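Cystatin-2 (Ornithodoros moubata, PDB 3L0R) inhibits cysteine proteinases, with broad specificity for mammalian cathepsins such as cathepsins L, S, B, C and H, and is secreted in the saliva of the soft tick. Local coordinates at residues E19-A24 with Y54-E59. Sequence-based numbering, arbitrary orientation.
Sequences ELAHFA and YKLTIE
Leu20 and Ala21 of helix 15-25 pack on Tyr54, Leu56 and Ile58 of strand 52-66 in a helix-on-sheet contact whose side chains meet through carbon atoms alone, the hallmark of the cystatin fold, in which one helix lies across a curved antiparallel sheet. It illustrates how a helix can ride on a strand almost at right angles: the two short segments cross at -81°, with their axes 9.6 Å apart. Every second strand residue points at the helix, and the three pass across a single turn, Tyr54 meeting Leu20, Leu56 both Leu20 and Ala21, and Ile58 Ala21. At one end Leu20 brings its CD1 methyl over a face of the Tyr54 ring, 3.8 Å from the ring centroid and only 14° off the normal, a CH-pi contact. Tyr54 CG lies anti to the carbonyl carbon (chi1 -63°), which carries the ring toward the helix, and a chi2 near a right angle turns its face to the methyl. In the middle, Leu56 presents a single branch: its CD1 lies 3.9 Å from Leu20 CB and approaches the helix backbone to 3.7 Å at Ala21 N. A side chain as small as that of Ala21 is consistent with so near an approach; its CB also meets Ile58 CG2 at 4.0 Å. Ile92 of strand 86-95 touches both Ala24 and Leu56, continuing the packing onto the neighbouring strand. An alanine in place of Tyr54 would probably leave the CD1 methyl of Leu20 without its aromatic seat and open a gap at this end of the interface. With no hydrogen bond between the two segments, helix and strand are joined here by van der Waals fit and the burial of apolar surface.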
ATOM      1  N   GLU A  19       7.283   0.174   2.020  1.00 54.60           N
ATOM      2  CA  GLU A  19       7.120  -1.231   2.343  1.00 56.61           C
ATOM      3  C   GLU A  19       5.641  -1.591   2.590  1.00 55.13           C
ATOM      4  O   GLU A  19       5.124  -2.590   2.066  1.00 55.09           O
ATOM      5  CB  GLU A  19       7.979  -1.559   3.567  1.00 59.18           C
ATOM      6  CG  GLU A  19       8.345  -3.030   3.743  1.00 62.81           C
ATOM      7  CD  GLU A  19       9.584  -3.224   4.621  0.50 65.65           C
ATOM      8  OE1 GLU A  19       9.875  -4.388   4.982  0.50 67.93           O
ATOM      9  OE2 GLU A  19      10.269  -2.217   4.940  0.50 66.43           O
ATOM     10  N   LEU A  20       4.965  -0.760   3.376  1.00 54.28           N
ATOM     11  CA  LEU A  20       3.564  -0.980   3.716  1.00 53.37           C
ATOM     12  C   LEU A  20       2.647  -0.804   2.497  1.00 51.58           C
ATOM     13  O   LEU A  20       1.657  -1.527   2.342  1.00 51.72           O
ATOM     14  CB  LEU A  20       3.142  -0.054   4.868  1.00 53.17           C
ATOM     15  CG  LEU A  20       3.598  -0.431   6.279  1.00 56.01           C
ATOM     16  CD1 LEU A  20       3.596   0.804   7.162  1.00 58.29           C
ATOM     17  CD2 LEU A  20       2.748  -1.507   6.925  1.00 56.67           C
ATOM     18  N   ALA A  21       2.993   0.163   1.648  1.00 50.31           N
ATOM     19  CA  ALA A  21       2.257   0.452   0.422  1.00 49.03           C
ATOM     20  C   ALA A  21       2.295  -0.744  -0.516  1.00 49.95           C
ATOM     21  O   ALA A  21       1.266  -1.130  -1.081  1.00 51.53           O
ATOM     22  CB  ALA A  21       2.795   1.694  -0.255  1.00 47.28           C
ATOM     23  N   HIS A  22       3.458  -1.361  -0.646  1.00 50.46           N
ATOM     24  CA  HIS A  22       3.583  -2.559  -1.438  1.00 51.51           C
ATOM     25  C   HIS A  22       2.784  -3.705  -0.853  1.00 52.88           C
ATOM     26  O   HIS A  22       2.137  -4.456  -1.588  1.00 54.20           O
ATOM     27  CB  HIS A  22       5.050  -2.953  -1.551  1.00 52.94           C
ATOM     28  CG  HIS A  22       5.794  -2.193  -2.607  1.00 52.38           C
ATOM     29  ND1 HIS A  22       5.570  -2.382  -3.952  1.00 52.11           N
ATOM     30  CD2 HIS A  22       6.764  -1.255  -2.515  1.00 51.36           C
ATOM     31  CE1 HIS A  22       6.376  -1.595  -4.644  1.00 54.32           C
ATOM     32  NE2 HIS A  22       7.113  -0.904  -3.794  1.00 52.52           N
ATOM     33  N   PHE A  23       2.832  -3.848   0.466  1.00 53.54           N
ATOM     34  CA  PHE A  23       2.070  -4.883   1.152  1.00 55.16           C
ATOM     35  C   PHE A  23       0.591  -4.753   0.814  1.00 54.76           C
ATOM     36  O   PHE A  23      -0.063  -5.725   0.479  1.00 56.20           O
ATOM     37  CB  PHE A  23       2.273  -4.827   2.681  1.00 55.67           C
ATOM     38  CG  PHE A  23       1.230  -5.595   3.445  1.00 57.49           C
ATOM     39  CD1 PHE A  23       1.292  -6.995   3.524  1.00 59.09           C
ATOM     40  CD2 PHE A  23       0.157  -4.931   4.047  1.00 55.32           C
ATOM     41  CE1 PHE A  23       0.312  -7.708   4.207  1.00 60.74           C
ATOM     42  CE2 PHE A  23      -0.833  -5.638   4.720  1.00 56.84           C
ATOM     43  CZ  PHE A  23      -0.754  -7.028   4.808  1.00 60.44           C
ATOM     44  N   ALA A  24       0.077  -3.537   0.892  1.00 54.09           N
ATOM     45  CA  ALA A  24      -1.346  -3.299   0.689  1.00 54.54           C
ATOM     46  C   ALA A  24      -1.742  -3.477  -0.779  1.00 54.81           C
ATOM     47  O   ALA A  24      -2.833  -3.985  -1.086  1.00 56.54           O
ATOM     48  CB  ALA A  24      -1.718  -1.905   1.184  1.00 53.41           C
ATOM     49  N   TYR A  54      -2.171   2.861   9.624  1.00 52.61           N
ATOM     50  CA  TYR A  54      -1.393   3.606   8.610  1.00 51.29           C
ATOM     51  C   TYR A  54      -2.327   3.916   7.487  1.00 51.08           C
ATOM     52  O   TYR A  54      -2.936   3.006   6.910  1.00 51.47           O
ATOM     53  CB  TYR A  54      -0.214   2.793   8.089  1.00 50.28           C
ATOM     54  CG  TYR A  54       0.791   2.471   9.174  1.00 51.45           C
ATOM     55  CD1 TYR A  54       1.897   3.302   9.392  1.00 51.93           C
ATOM     56  CD2 TYR A  54       0.625   1.349  10.009  1.00 49.88           C
ATOM     57  CE1 TYR A  54       2.827   3.024  10.397  1.00 52.40           C
ATOM     58  CE2 TYR A  54       1.532   1.062  11.001  1.00 50.29           C
ATOM     59  CZ  TYR A  54       2.626   1.903  11.193  1.00 53.79           C
ATOM     60  OH  TYR A  54       3.529   1.630  12.177  1.00 56.52           O
ATOM     61  N   LYS A  55      -2.491   5.215   7.232  1.00 51.32           N
ATOM     62  CA  LYS A  55      -3.258   5.706   6.096  1.00 50.68           C
ATOM     63  C   LYS A  55      -2.321   6.256   4.987  1.00 50.51           C
ATOM     64  O   LYS A  55      -1.704   7.319   5.116  1.00 50.86           O
ATOM     65  CB  LYS A  55      -4.302   6.723   6.558  1.00 51.61           C
ATOM     66  CG  LYS A  55      -5.084   7.371   5.415  1.00 52.39           C
ATOM     67  CD  LYS A  55      -6.539   7.514   5.749  1.00 53.99           C
ATOM     68  CE  LYS A  55      -6.784   8.662   6.678  1.00 56.95           C
ATOM     69  NZ  LYS A  55      -8.125   8.544   7.282  1.00 58.51           N
ATOM     70  N   LEU A  56      -2.231   5.506   3.894  1.00 49.76           N
ATOM     71  CA  LEU A  56      -1.333   5.844   2.803  1.00 49.76           C
ATOM     72  C   LEU A  56      -2.096   6.248   1.550  1.00 49.86           C
ATOM     73  O   LEU A  56      -2.946   5.489   1.050  1.00 50.00           O
ATOM     74  CB  LEU A  56      -0.401   4.668   2.498  1.00 49.46           C
ATOM     75  CG  LEU A  56       0.068   3.823   3.699  1.00 50.77           C
ATOM     76  CD1 LEU A  56       0.637   2.511   3.222  1.00 49.75           C
ATOM     77  CD2 LEU A  56       1.084   4.574   4.593  1.00 51.83           C
ATOM     78  N   THR A  57      -1.808   7.461   1.085  1.00 49.88           N
ATOM     79  CA  THR A  57      -2.265   7.964  -0.178  1.00 50.50           C
ATOM     80  C   THR A  57      -1.108   7.699  -1.160  1.00 50.98           C
ATOM     81  O   THR A  57       0.014   8.208  -1.009  1.00 50.92           O
ATOM     82  CB  THR A  57      -2.629   9.471  -0.080  1.00 52.71           C
ATOM     83  OG1 THR A  57      -3.521   9.673   1.020  1.00 52.85           O
ATOM     84  CG2 THR A  57      -3.313   9.973  -1.347  1.00 53.41           C
ATOM     85  N   ILE A  58      -1.390   6.845  -2.135  1.00 50.97           N
ATOM     86  CA  ILE A  58      -0.375   6.329  -3.041  1.00 51.95           C
ATOM     87  C   ILE A  58      -0.845   6.382  -4.480  1.00 53.00           C
ATOM     88  O   ILE A  58      -2.054   6.412  -4.754  1.00 53.66           O
ATOM     89  CB  ILE A  58       0.009   4.868  -2.704  1.00 50.49           C
ATOM     90  CG1 ILE A  58      -1.096   3.907  -3.156  1.00 50.69           C
ATOM     91  CG2 ILE A  58       0.345   4.723  -1.183  1.00 50.75           C
ATOM     92  CD1 ILE A  58      -1.171   2.591  -2.378  1.00 48.86           C
ATOM     93  N   GLU A  59       0.120   6.415  -5.392  1.00 53.86           N
ATOM     94  CA  GLU A  59      -0.157   6.203  -6.802  1.00 54.65           C
ATOM     95  C   GLU A  59       0.239   4.806  -7.210  1.00 53.35           C
ATOM     96  O   GLU A  59       1.339   4.335  -6.902  1.00 52.71           O
ATOM     97  CB  GLU A  59       0.531   7.244  -7.663  1.00 57.24           C
ATOM     98  CG  GLU A  59      -0.141   8.584  -7.543  1.00 60.58           C
ATOM     99  CD  GLU A  59       0.631   9.693  -8.201  1.00 66.21           C
ATOM    100  OE1 GLU A  59       1.743   9.432  -8.720  1.00 68.48           O
ATOM    101  OE2 GLU A  59       0.120  10.840  -8.194  1.00 70.34           O
TER